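Local structure of telomerase reverse transcriptase (Candida tropicalis MYA-3404, 6ZD1) at residues A[254-259]-A[263-268]; A[322-325]-A[329-332]; A[445-448]-A[452-455]. The protein is a reverse transcriptase that probably lengthens telomeres by copying a template within its RNA component onto chromosome ends as short DNA repeats. One frame throughout, in Å; residues are numbered along the deposited sequence.

Interaction 1 (A[254-259]-A[263-268]); sequences LYSFNN and FALKQK
Both Ser256 and Leu265 hold the first side-chain bond opposite the backbone nitrogen, with chi1 at 178° and -178°, and in each case this carries the branch toward the facing helix. Ser256 OG comes to lie over the backbone of the second helix at Lys266, 3.6 Å from Lys266 CA and 3.8 Å from Lys266 CB. One atom nearer the backbone, Ser256 CB meets Leu265 CD2 at 4.0 Å. The serine thus touches two successive residues, Leu265 and Lys266, and its small side chain lets the backbones come close, with Ser256 CA and Lys266 CA 5.9 Å apart. These contacts are of van der Waals type; the buried hydroxyl has its polar partner in Gln252 OE1, to which it is hydrogen-bonded. Lys266 gives its CA and CB to the contact, and its extended chain leads away from 254-259; its side chain also touches Gln252. The first helix ends where Asn259 leaves helical geometry, although its N still bonds to Tyr255 O at 3.0 Å. A short connection joins helix 254-258 to the start of helix 263-298, where Leu265 N is hydrogen-bonded to Asn262 OD1, and the two helices pack side against side through Ser256 and Leu265. Helix 254-258 lies between the long helix and the mixed sheet, with Leu254 and Phe257 packed on Leu445 of strand 443-446.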
loop_
_atom_site.group_PDB
_atom_site.type_symbol
_atom_site.label_atom_id
_atom_site.label_comp_id
_atom_site.label_asym_id
_atom_site.label_seq_id
_atom_site.Cartn_x
_atom_site.Cartn_y
_atom_site.Cartn_z
ATOM N N LEU A 254 -8.822 25.258 -1.468
ATOM C CA LEU A 254 -10.175 25.116 -1.993
ATOM C C LEU A 254 -10.402 26.054 -3.173
ATOM O O LEU A 254 -11.040 25.672 -4.161
ATOM C CB LEU A 254 -11.202 25.367 -0.889
ATOM C CG LEU A 254 -12.669 25.178 -1.292
ATOM C CD1 LEU A 254 -12.923 23.760 -1.785
ATOM C CD2 LEU A 254 -13.602 25.527 -0.141
ATOM N N TYR A 255 -9.869 27.278 -3.095
ATOM C CA TYR A 255 -9.998 28.224 -4.200
ATOM C C TYR A 255 -9.386 27.663 -5.478
ATOM O O TYR A 255 -9.993 27.726 -6.553
ATOM C CB TYR A 255 -9.335 29.553 -3.828
ATOM C CG TYR A 255 -9.483 30.636 -4.876
ATOM C CD1 TYR A 255 -8.517 31.625 -5.018
ATOM C CD2 TYR A 255 -10.594 30.680 -5.712
ATOM C CE1 TYR A 255 -8.648 32.620 -5.970
ATOM C CE2 TYR A 255 -10.733 31.670 -6.665
ATOM C CZ TYR A 255 -9.758 32.638 -6.790
ATOM O OH TYR A 255 -9.891 33.629 -7.738
ATOM N N SER A 256 -8.175 27.109 -5.375
ATOM C CA SER A 256 -7.524 26.519 -6.539
ATOM C C SER A 256 -8.259 25.277 -7.023
ATOM O O SER A 256 -8.271 24.994 -8.227
ATOM C CB SER A 256 -6.071 26.180 -6.207
ATOM O OG SER A 256 -5.427 25.555 -7.302
ATOM N N PHE A 257 -8.864 24.522 -6.105
ATOM C CA PHE A 257 -9.589 23.321 -6.497
ATOM C C PHE A 257 -10.875 23.666 -7.241
ATOM O O PHE A 257 -11.231 23.000 -8.220
ATOM C CB PHE A 257 -9.891 22.468 -5.267
ATOM C CG PHE A 257 -10.677 21.233 -5.575
ATOM C CD1 PHE A 257 -10.063 20.134 -6.150
ATOM C CD2 PHE A 257 -12.031 21.171 -5.297
ATOM C CE1 PHE A 257 -10.783 18.996 -6.439
ATOM C CE2 PHE A 257 -12.756 20.036 -5.582
ATOM C CZ PHE A 257 -12.133 18.947 -6.154
ATOM N N ASN A 258 -11.594 24.694 -6.778
ATOM C CA ASN A 258 -12.813 25.110 -7.463
ATOM C C ASN A 258 -12.514 25.742 -8.817
ATOM O O ASN A 258 -13.308 25.595 -9.754
ATOM C CB ASN A 258 -13.604 26.085 -6.588
ATOM C CG ASN A 258 -14.267 25.403 -5.407
ATOM O OD1 ASN A 258 -14.621 24.225 -5.474
ATOM N ND2 ASN A 258 -14.442 26.143 -4.316
ATOM N N ASN A 259 -11.388 26.445 -8.941
ATOM C CA ASN A 259 -10.985 27.061 -10.206
ATOM C C ASN A 259 -10.083 26.075 -10.938
ATOM O O ASN A 259 -8.857 26.120 -10.830
ATOM C CB ASN A 259 -10.285 28.393 -9.967
ATOM C CG ASN A 259 -11.191 29.427 -9.320
ATOM O OD1 ASN A 259 -12.061 29.092 -8.514
ATOM N ND2 ASN A 259 -10.991 30.692 -9.674
ATOM N N PHE A 263 -4.357 26.766 -14.068
ATOM C CA PHE A 263 -3.305 25.757 -13.971
ATOM C C PHE A 263 -2.077 26.299 -13.251
ATOM O O PHE A 263 -1.458 25.590 -12.448
ATOM C CB PHE A 263 -2.927 25.252 -15.364
ATOM C CG PHE A 263 -3.979 24.394 -16.005
ATOM C CD1 PHE A 263 -4.139 24.386 -17.381
ATOM C CD2 PHE A 263 -4.805 23.590 -15.234
ATOM C CE1 PHE A 263 -5.107 23.597 -17.978
ATOM C CE2 PHE A 263 -5.775 22.799 -15.825
ATOM C CZ PHE A 263 -5.925 22.802 -17.199
ATOM N N ALA A 264 -1.705 27.550 -13.528
ATOM C CA ALA A 264 -0.509 28.113 -12.913
ATOM C C ALA A 264 -0.633 28.144 -11.395
ATOM O O ALA A 264 0.320 27.808 -10.682
ATOM C CB ALA A 264 -0.249 29.517 -13.461
ATOM N N LEU A 265 -1.807 28.522 -10.881
ATOM C CA LEU A 265 -2.010 28.541 -9.435
ATOM C C LEU A 265 -1.936 27.135 -8.849
ATOM O O LEU A 265 -1.366 26.937 -7.769
ATOM C CB LEU A 265 -3.350 29.195 -9.098
ATOM C CG LEU A 265 -3.683 29.326 -7.610
ATOM C CD1 LEU A 265 -2.676 30.225 -6.906
ATOM C CD2 LEU A 265 -5.096 29.845 -7.416
ATOM N N LYS A 266 -2.516 26.150 -9.540
ATOM C CA LYS A 266 -2.443 24.771 -9.070
ATOM C C LYS A 266 -1.003 24.278 -9.045
ATOM O O LYS A 266 -0.611 23.519 -8.150
ATOM C CB LYS A 266 -3.307 23.864 -9.948
ATOM C CG LYS A 266 -3.305 22.406 -9.513
ATOM C CD LYS A 266 -4.249 21.562 -10.352
ATOM C CE LYS A 266 -4.215 20.107 -9.905
ATOM N NZ LYS A 266 -5.184 19.257 -10.650
ATOM N N GLN A 267 -0.201 24.691 -10.026
ATOM C CA GLN A 267 1.211 24.332 -10.018
ATOM C C GLN A 267 1.947 25.031 -8.880
ATOM O O GLN A 267 2.809 24.427 -8.229
ATOM C CB GLN A 267 1.840 24.681 -11.364
ATOM C CG GLN A 267 3.308 24.347 -11.469
ATOM C CD GLN A 267 3.977 25.085 -12.606
ATOM O OE1 GLN A 267 3.505 26.137 -13.043
ATOM N NE2 GLN A 267 5.083 24.537 -13.096
ATOM N N LYS A 268 1.610 26.298 -8.620
ATOM C CA LYS A 268 2.246 27.035 -7.531
ATOM C C LYS A 268 1.943 26.389 -6.186
ATOM O O LYS A 268 2.846 26.167 -5.372
ATOM C CB LYS A 268 1.781 28.495 -7.546
ATOM C CG LYS A 268 2.657 29.466 -6.742
ATOM C CD LYS A 268 2.310 29.496 -5.256
ATOM C CE LYS A 268 3.280 30.376 -4.479
ATOM N NZ LYS A 268 3.050 30.304 -3.008
#

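Interaction 2 (A[322-325]-A[329-332]); sequences DLLK and TLPV
Leu323 O and Thr329 O, 3.6 Å apart, make the nearest polar approach between the two segments, and both are acceptors that cannot bond to each other. What joins the end of helix 309-326 to the segment after it is therefore apolar packing, centred on the methyl group CD1 of Leu330. This methyl touches two consecutive helix residues, Leu323 CB at 4.0 Å and Leu324 CD2 also at 4.0 Å from Leu330 CD1. It gets there because Leu330 has its CG opposite the backbone nitrogen (chi1 -155°), which swings the branch back toward the helix. Leu324 uses its CD2 a second time: the methyl lies against the peptide link of the returning chain, with Leu324 CD2 3.9 Å from Thr329 C. Leu323, the buried member of the group, extends past Leu330 to the proline ring, where Leu323 CD1 and Pro331 CD stand 4.3 Å apart, a looser contact. Beyond this, Leu323 also packs on Leu333, just ahead of strand 334-339. The contact thus belongs to a helix-to-strand connection, in which the chain leaves helix 309-326, turns back past the helix end at Thr329 to Pro331 and then leaves toward strand 334-339, part of the four-stranded antiparallel sheet that also contains 495-500, 503-508 and 539-541. With aliphatic CH2 and CH3 groups making the side-chain contacts, the contact between the segments is apolar, with only Leu323 buried, and lacks the directional restraint of a cross-segment hydrogen bond.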
loop_
_atom_site.group_PDB
_atom_site.type_symbol
_atom_site.label_atom_id
_atom_site.label_comp_id
_atom_site.label_asym_id
_atom_site.label_seq_id
_atom_site.Cartn_x
_atom_site.Cartn_y
_atom_site.Cartn_z
ATOM N N ASP A 322 12.118 -18.432 27.165
ATOM C CA ASP A 322 12.459 -18.025 28.524
ATOM C C ASP A 322 11.663 -18.807 29.563
ATOM O O ASP A 322 12.169 -19.074 30.660
ATOM C CB ASP A 322 12.248 -16.520 28.690
ATOM C CG ASP A 322 13.242 -15.704 27.878
ATOM O OD1 ASP A 322 14.180 -16.307 27.308
ATOM O OD2 ASP A 322 13.088 -14.465 27.806
ATOM N N LEU A 323 10.429 -19.201 29.236
ATOM C CA LEU A 323 9.673 -20.057 30.145
ATOM C C LEU A 323 10.307 -21.437 30.263
ATOM O O LEU A 323 10.386 -21.996 31.361
ATOM C CB LEU A 323 8.224 -20.177 29.682
ATOM C CG LEU A 323 7.312 -19.026 30.095
ATOM C CD1 LEU A 323 5.916 -19.233 29.536
ATOM C CD2 LEU A 323 7.279 -18.910 31.610
ATOM N N LEU A 324 10.791 -21.991 29.149
ATOM C CA LEU A 324 11.429 -23.301 29.197
ATOM C C LEU A 324 12.735 -23.278 29.973
ATOM O O LEU A 324 13.219 -24.341 30.375
ATOM C CB LEU A 324 11.684 -23.822 27.784
ATOM C CG LEU A 324 10.434 -24.131 26.962
ATOM C CD1 LEU A 324 10.830 -24.631 25.587
ATOM C CD2 LEU A 324 9.580 -25.155 27.686
ATOM N N LYS A 325 13.314 -22.099 30.196
ATOM C CA LYS A 325 14.530 -21.986 30.985
ATOM C C LYS A 325 14.254 -21.644 32.438
ATOM O O LYS A 325 15.073 -21.972 33.303
ATOM C CB LYS A 325 15.455 -20.907 30.400
ATOM C CG LYS A 325 15.759 -21.034 28.911
ATOM C CD LYS A 325 16.373 -19.740 28.365
ATOM C CE LYS A 325 16.603 -19.797 26.853
ATOM N NZ LYS A 325 17.602 -20.836 26.449
ATOM N N THR A 329 9.947 -26.544 32.293
ATOM C CA THR A 329 8.812 -27.100 31.574
ATOM C C THR A 329 7.932 -25.945 31.131
ATOM O O THR A 329 8.175 -24.784 31.468
ATOM C CB THR A 329 7.994 -28.081 32.428
ATOM O OG1 THR A 329 7.643 -27.462 33.671
ATOM C CG2 THR A 329 8.774 -29.352 32.694
ATOM N N LEU A 330 6.897 -26.272 30.366
ATOM C CA LEU A 330 5.949 -25.267 29.921
ATOM C C LEU A 330 4.708 -25.338 30.790
ATOM O O LEU A 330 4.065 -26.399 30.847
ATOM C CB LEU A 330 5.585 -25.474 28.456
ATOM C CG LEU A 330 5.106 -24.211 27.743
ATOM C CD1 LEU A 330 6.178 -23.134 27.829
ATOM C CD2 LEU A 330 4.752 -24.509 26.298
ATOM N N PRO A 331 4.350 -24.274 31.500
ATOM C CA PRO A 331 3.161 -24.316 32.353
ATOM C C PRO A 331 1.892 -24.214 31.519
ATOM O O PRO A 331 1.914 -23.918 30.322
ATOM C CB PRO A 331 3.315 -23.084 33.259
ATOM C CG PRO A 331 4.667 -22.486 32.927
ATOM C CD PRO A 331 5.022 -22.968 31.559
ATOM N N VAL A 332 0.767 -24.466 32.182
ATOM C CA VAL A 332 -0.527 -24.197 31.568
ATOM C C VAL A 332 -0.653 -22.691 31.389
ATOM O O VAL A 332 -0.513 -21.924 32.349
ATOM C CB VAL A 332 -1.673 -24.761 32.418
ATOM C CG1 VAL A 332 -3.016 -24.434 31.781
ATOM C CG2 VAL A 332 -1.507 -26.265 32.593
#

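Interaction 3 (A[445-448]-A[452-455]); sequences LVKN and QYDL
Leu445 and Leu455 pair across an antiparallel beta hairpin, built from strands 443-446 and 454-458, that is buried and regular at its strand end (Leu445, Val446, Leu455) and more solvent-exposed and irregular at its turn end (Lys447, Gln452). At the strand end they form a non-hydrogen-bonded pair, their side chains side by side and pointing the same way, with Leu445 CG 3.7 Å from Leu455 CD1. Both are buried against Asn231 and Leu254. Next to them Val446 N donates to Asp454 O at 3.1 Å, nearly straight at 166°. The same oxygen also receives a CA-H...O contact from Leu445.

Toward the turn the pairing loosens. Tyr453 adopts positive phi (58°), and Tyr453 CA makes a CA-H...O contact of 3.2 Å with Val446 O. Asn448 brings its amide between the side chains of Gln452 and Asp454, the amide and carboxylate planes 70° apart; the spacings there are too short to trust in detail. On the exposed side, Lys447 runs extended alongside the tyrosine. Val446 O lies at the edge of that ring, 3.3 Å from Tyr453 CD2, and Lys447 CG is 3.6 Å from Tyr453 CE2.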
loop_
_atom_site.group_PDB
_atom_site.type_symbol
_atom_site.label_atom_id
_atom_site.label_comp_id
_atom_site.label_asym_id
_atom_site.label_seq_id
_atom_site.Cartn_x
_atom_site.Cartn_y
_atom_site.Cartn_z
ATOM N N LEU A 445 -13.513 17.002 1.645
ATOM C CA LEU A 445 -14.473 17.419 0.634
ATOM C C LEU A 445 -15.359 16.236 0.272
ATOM O O LEU A 445 -14.868 15.115 0.105
ATOM C CB LEU A 445 -13.763 17.946 -0.614
ATOM C CG LEU A 445 -13.116 19.330 -0.536
ATOM C CD1 LEU A 445 -11.804 19.309 0.238
ATOM C CD2 LEU A 445 -12.909 19.885 -1.933
ATOM N N VAL A 446 -16.660 16.479 0.174
ATOM C CA VAL A 446 -17.619 15.450 -0.208
ATOM C C VAL A 446 -18.341 15.915 -1.466
ATOM O O VAL A 446 -18.654 17.102 -1.614
ATOM C CB VAL A 446 -18.615 15.127 0.930
ATOM C CG1 VAL A 446 -17.885 15.019 2.263
ATOM C CG2 VAL A 446 -19.730 16.160 1.012
ATOM N N LYS A 447 -18.557 14.983 -2.393
ATOM C CA LYS A 447 -19.369 15.284 -3.562
ATOM C C LYS A 447 -20.799 15.560 -3.116
ATOM O O LYS A 447 -21.355 14.841 -2.283
ATOM C CB LYS A 447 -19.319 14.123 -4.553
ATOM C CG LYS A 447 -19.064 14.534 -5.995
ATOM C CD LYS A 447 -18.590 13.346 -6.818
ATOM C CE LYS A 447 -18.403 13.713 -8.282
ATOM N NZ LYS A 447 -17.945 12.547 -9.091
ATOM N N ASN A 448 -21.399 16.605 -3.679
ATOM C CA ASN A 448 -22.640 17.135 -3.128
ATOM C C ASN A 448 -23.890 16.610 -3.818
ATOM O O ASN A 448 -24.962 16.607 -3.199
ATOM C CB ASN A 448 -22.637 18.664 -3.194
ATOM C CG ASN A 448 -23.457 19.296 -2.085
ATOM O OD1 ASN A 448 -24.371 18.682 -1.545
ATOM N ND2 ASN A 448 -23.124 20.528 -1.733
ATOM N N GLN A 452 -21.322 20.621 -5.849
ATOM C CA GLN A 452 -20.911 21.764 -5.041
ATOM C C GLN A 452 -19.660 21.504 -4.204
ATOM O O GLN A 452 -18.920 22.446 -3.903
ATOM C CB GLN A 452 -22.067 22.205 -4.142
ATOM C CG GLN A 452 -23.332 22.598 -4.895
ATOM C CD GLN A 452 -24.536 22.717 -3.981
ATOM O OE1 GLN A 452 -24.563 22.132 -2.900
ATOM N NE2 GLN A 452 -25.539 23.478 -4.411
ATOM N N TYR A 453 -19.406 20.250 -3.822
ATOM C CA TYR A 453 -18.198 19.889 -3.071
ATOM C C TYR A 453 -18.087 20.656 -1.746
ATOM O O TYR A 453 -17.190 21.480 -1.548
ATOM C CB TYR A 453 -16.946 20.108 -3.927
ATOM C CG TYR A 453 -16.507 18.897 -4.706
ATOM C CD1 TYR A 453 -15.937 19.030 -5.964
ATOM C CD2 TYR A 453 -16.645 17.621 -4.180
ATOM C CE1 TYR A 453 -15.525 17.926 -6.681
ATOM C CE2 TYR A 453 -16.237 16.510 -4.888
ATOM C CZ TYR A 453 -15.678 16.668 -6.138
ATOM O OH TYR A 453 -15.269 15.564 -6.849
ATOM N N ASP A 454 -19.054 20.416 -0.859
ATOM C CA ASP A 454 -19.002 20.981 0.487
ATOM C C ASP A 454 -17.805 20.446 1.275
ATOM O O ASP A 454 -17.213 19.414 0.943
ATOM C CB ASP A 454 -20.281 20.660 1.260
ATOM C CG ASP A 454 -21.499 21.347 0.691
ATOM O OD1 ASP A 454 -21.399 22.534 0.309
ATOM O OD2 ASP A 454 -22.562 20.695 0.623
ATOM N N LEU A 455 -17.468 21.161 2.351
ATOM C CA LEU A 455 -16.380 20.799 3.254
ATOM C C LEU A 455 -16.923 20.335 4.601
ATOM O O LEU A 455 -17.842 20.946 5.154
ATOM C CB LEU A 455 -15.433 21.977 3.483
ATOM C CG LEU A 455 -14.201 22.052 2.588
ATOM C CD1 LEU A 455 -14.608 22.274 1.141
ATOM C CD2 LEU A 455 -13.272 23.151 3.070
#

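All three contacts lie within the reverse transcriptase region and follow one another along the chain without overlap. Interactions 1 and 3 are neighbours, their centres about 17 Å apart. They touch directly, Phe257 CE2 being 3.4 Å from Tyr453 CD1, so helix 254-258 packs against the hairpin of the five-stranded mixed sheet, which also includes strands 231-237 and 244-249. Interaction 2 stands across the chain's centre, its centre about 64 Å from that of interaction 1 and about 59 Å from that of interaction 3, at the entry to the four-stranded antiparallel sheet. Helix 263-298, which starts in interaction 1, is followed in the chain by helix 309-326, whose end forms interaction 2.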